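Local coordinates for adenylation domain (PDB 5N9X), which belongs to the ANL superfamily of AMP-binding enzymes and binds adenosine-5'-triphosphate and threonine, at residues 44-57 with 79-91. Sequence-based numbering, arbitrary orientation.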
# COMPACT_ATOMS: atom_id res chain seq x y z
N ILE A 44 3.33 25.41 -0.72
CA ILE A 44 4.12 25.67 0.46
C ILE A 44 5.57 25.27 0.19
O ILE A 44 5.86 24.16 -0.29
CB ILE A 44 3.60 24.91 1.70
CG1 ILE A 44 2.11 25.17 1.88
CG2 ILE A 44 4.35 25.33 2.92
CD1 ILE A 44 1.24 24.11 1.28
N SER A 45 6.46 26.21 0.51
CA SER A 45 7.89 26.01 0.45
C SER A 45 8.40 25.09 1.55
O SER A 45 7.84 25.06 2.65
CB SER A 45 8.61 27.36 0.55
OG SER A 45 8.73 27.76 1.89
N TYR A 46 9.46 24.35 1.24
CA TYR A 46 10.17 23.55 2.23
C TYR A 46 10.47 24.36 3.49
O TYR A 46 10.07 23.96 4.58
CB TYR A 46 11.45 23.00 1.62
CG TYR A 46 11.27 21.66 0.95
CD1 TYR A 46 11.40 20.47 1.68
CD2 TYR A 46 10.98 21.58 -0.40
CE1 TYR A 46 11.23 19.25 1.06
CE2 TYR A 46 10.81 20.37 -1.03
CZ TYR A 46 10.94 19.21 -0.30
OH TYR A 46 10.77 17.99 -0.94
N GLY A 47 11.13 25.50 3.32
CA GLY A 47 11.39 26.43 4.42
C GLY A 47 10.21 26.71 5.34
O GLY A 47 10.37 26.68 6.57
N LEU A 48 9.04 26.99 4.77
CA LEU A 48 7.87 27.32 5.60
C LEU A 48 7.21 26.08 6.23
O LEU A 48 6.77 26.13 7.38
CB LEU A 48 6.84 28.13 4.78
CG LEU A 48 5.48 28.40 5.46
CD1 LEU A 48 5.55 29.43 6.61
CD2 LEU A 48 4.42 28.83 4.41
N LEU A 49 7.16 24.98 5.48
CA LEU A 49 6.75 23.70 6.05
C LEU A 49 7.65 23.32 7.25
O LEU A 49 7.15 22.91 8.30
CB LEU A 49 6.78 22.60 4.97
CG LEU A 49 6.27 21.20 5.37
CD1 LEU A 49 4.97 21.24 6.21
CD2 LEU A 49 6.12 20.27 4.17
N HIS A 50 8.96 23.50 7.09
CA HIS A 50 9.89 23.22 8.18
C HIS A 50 9.60 24.07 9.41
O HIS A 50 9.59 23.56 10.54
CB HIS A 50 11.33 23.43 7.74
CG HIS A 50 12.32 22.98 8.76
ND1 HIS A 50 13.01 23.86 9.58
CD2 HIS A 50 12.73 21.74 9.12
CE1 HIS A 50 13.80 23.17 10.38
NE2 HIS A 50 13.65 21.89 10.13
N SER A 51 9.37 25.36 9.20
CA SER A 51 8.98 26.25 10.29
C SER A 51 7.73 25.81 11.04
O SER A 51 7.70 25.77 12.27
CB SER A 51 8.76 27.67 9.77
OG SER A 51 9.95 28.40 9.90
N TRP A 52 6.69 25.51 10.26
CA TRP A 52 5.38 25.12 10.76
C TRP A 52 5.55 23.86 11.63
O TRP A 52 5.08 23.79 12.78
CB TRP A 52 4.47 24.91 9.55
CG TRP A 52 3.03 24.60 9.79
CD1 TRP A 52 2.39 24.52 11.00
CD2 TRP A 52 2.02 24.40 8.79
NE1 TRP A 52 1.05 24.24 10.80
CE2 TRP A 52 0.80 24.17 9.45
CE3 TRP A 52 2.04 24.38 7.39
CZ2 TRP A 52 -0.40 23.93 8.76
CZ3 TRP A 52 0.85 24.13 6.70
CH2 TRP A 52 -0.34 23.91 7.38
N ALA A 53 6.30 22.90 11.09
CA ALA A 53 6.51 21.61 11.74
C ALA A 53 7.28 21.71 13.06
O ALA A 53 6.91 21.09 14.04
CB ALA A 53 7.22 20.66 10.77
N GLU A 54 8.37 22.47 13.07
CA GLU A 54 9.07 22.76 14.32
C GLU A 54 8.14 23.36 15.38
O GLU A 54 8.16 22.94 16.56
CB GLU A 54 10.25 23.72 14.09
CG GLU A 54 11.37 23.16 13.22
CD GLU A 54 12.00 21.93 13.87
OE1 GLU A 54 12.20 21.95 15.11
OE2 GLU A 54 12.31 20.95 13.14
N GLY A 55 7.33 24.33 14.97
CA GLY A 55 6.34 24.89 15.86
C GLY A 55 5.34 23.86 16.37
O GLY A 55 5.00 23.86 17.56
N LEU A 56 4.87 22.98 15.50
CA LEU A 56 3.87 22.00 15.91
C LEU A 56 4.47 21.05 16.92
O LEU A 56 3.78 20.56 17.82
CB LEU A 56 3.32 21.22 14.71
CG LEU A 56 2.19 21.89 13.94
CD1 LEU A 56 2.12 21.43 12.48
CD2 LEU A 56 0.87 21.67 14.65
N ALA A 57 5.75 20.76 16.76
CA ALA A 57 6.41 19.83 17.65
C ALA A 57 6.50 20.45 19.04
O ALA A 57 6.18 19.81 20.04
CB ALA A 57 7.79 19.47 17.12
N ALA A 79 -2.25 20.33 3.37
CA ALA A 79 -1.22 21.02 4.12
C ALA A 79 -1.21 20.66 5.61
O ALA A 79 -0.18 20.28 6.14
CB ALA A 79 -1.38 22.52 3.93
N ASN A 80 -2.35 20.80 6.29
CA ASN A 80 -2.40 20.58 7.73
C ASN A 80 -2.07 19.15 8.12
O ASN A 80 -1.37 18.93 9.10
CB ASN A 80 -3.79 20.93 8.30
CG ASN A 80 -4.23 22.36 7.99
OD1 ASN A 80 -3.42 23.31 8.01
ND2 ASN A 80 -5.52 22.53 7.75
N ALA A 81 -2.57 18.18 7.38
CA ALA A 81 -2.32 16.78 7.69
C ALA A 81 -0.83 16.46 7.60
O ALA A 81 -0.28 15.74 8.45
CB ALA A 81 -3.12 15.88 6.77
N ILE A 82 -0.17 16.99 6.57
CA ILE A 82 1.24 16.74 6.34
C ILE A 82 2.09 17.42 7.41
O ILE A 82 3.05 16.82 7.95
CB ILE A 82 1.69 17.24 4.93
CG1 ILE A 82 0.96 16.47 3.82
CG2 ILE A 82 3.18 17.14 4.79
CD1 ILE A 82 1.27 14.96 3.80
N ALA A 83 1.78 18.69 7.68
CA ALA A 83 2.54 19.45 8.66
C ALA A 83 2.37 18.83 10.05
O ALA A 83 3.33 18.72 10.82
CB ALA A 83 2.12 20.94 8.64
N ALA A 84 1.15 18.41 10.37
CA ALA A 84 0.91 17.70 11.61
C ALA A 84 1.76 16.43 11.67
O ALA A 84 2.31 16.09 12.72
CB ALA A 84 -0.57 17.36 11.75
N MET A 85 1.88 15.72 10.56
CA MET A 85 2.57 14.45 10.66
C MET A 85 4.07 14.71 10.86
O MET A 85 4.74 14.00 11.61
CB MET A 85 2.26 13.58 9.43
CG MET A 85 3.16 12.39 9.29
SD MET A 85 4.50 12.78 8.14
CE MET A 85 3.80 12.05 6.66
N LEU A 86 4.60 15.76 10.24
CA LEU A 86 5.99 16.13 10.47
C LEU A 86 6.19 16.57 11.90
O LEU A 86 7.16 16.18 12.55
CB LEU A 86 6.43 17.23 9.52
CG LEU A 86 6.47 16.84 8.05
CD1 LEU A 86 6.56 18.07 7.16
CD2 LEU A 86 7.64 15.92 7.82
N GLY A 87 5.27 17.36 12.42
CA GLY A 87 5.34 17.81 13.79
C GLY A 87 5.37 16.64 14.76
O GLY A 87 6.19 16.60 15.69
N ILE A 88 4.49 15.68 14.53
CA ILE A 88 4.47 14.45 15.32
C ILE A 88 5.82 13.73 15.28
O ILE A 88 6.32 13.28 16.32
CB ILE A 88 3.33 13.50 14.85
CG1 ILE A 88 1.97 14.09 15.20
CG2 ILE A 88 3.48 12.12 15.44
CD1 ILE A 88 0.78 13.34 14.59
N LEU A 89 6.43 13.63 14.10
CA LEU A 89 7.71 12.95 13.96
C LEU A 89 8.84 13.75 14.62
O LEU A 89 9.67 13.18 15.36
CB LEU A 89 8.04 12.70 12.49
CG LEU A 89 7.15 11.75 11.69
CD1 LEU A 89 7.64 11.64 10.24
CD2 LEU A 89 7.05 10.37 12.39
N ARG A 90 8.87 15.06 14.35
CA ARG A 90 9.83 15.95 14.98
C ARG A 90 9.74 15.87 16.51
O ARG A 90 10.76 15.88 17.18
CB ARG A 90 9.67 17.39 14.49
CG ARG A 90 10.52 18.41 15.25
CD ARG A 90 11.99 18.16 15.03
NE ARG A 90 12.84 19.02 15.85
CZ ARG A 90 13.28 18.70 17.08
NH1 ARG A 90 12.91 17.55 17.65
NH2 ARG A 90 14.07 19.53 17.74
N ALA A 91 8.53 15.73 17.06
CA ALA A 91 8.38 15.57 18.51
C ALA A 91 8.85 14.21 19.05
O ALA A 91 8.68 13.90 20.23
CB ALA A 91 6.93 15.77 18.91
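W52 lays one face of its indole on A83, whose CB stands 3.5 Å from the centroid of the six-membered ring and only 13° off its normal, a CH-pi contact. With CG anti to the backbone N, the indole reaches from helix 46-57 across the start of helix 79-90. N80 meets the rim of the same ring: its OD1 lies in the indole plane, 3.2 Å from W52 CZ2, with the amide turned almost perpendicular to the ring. Both groups are fixed by outside partners, W52 NE1 by the carbonyl of V139 and N80 ND2 by E136.

Farther along, the helices cross at -54° and their axes close to 7.5 Å, an approach lined by the small residues A53, A57, A83 and G87. G87 turns its bare CA to helix 46-57, 3.6 Å from A53 O, and A53 CB rests on L86 CB. L86 in turn sends CD1 against L49 CG (3.6 Å), the two leucines crossing nearly at right angles. At the far end A57 CB packs on the aliphatic CG of R90. The R90 chain, bent at chi2, brings NE to E54 OE1 (3.1 Å) in a salt bridge. E54 OE1 accepts through its syn lone pair but lies tilted out of the guanidinium plane, the N-H...O angle being 138°, while NH1 is held by the carbonyl of P153.

S45 is the N-cap of helix 46-62, which follows directly on edge strand 42-45, and L49 packs on A36 of neighbouring strand 35-39. F24 of helix 20-30 touches both L49 and L86, and W219 of helix 213-222 covers L86 as well.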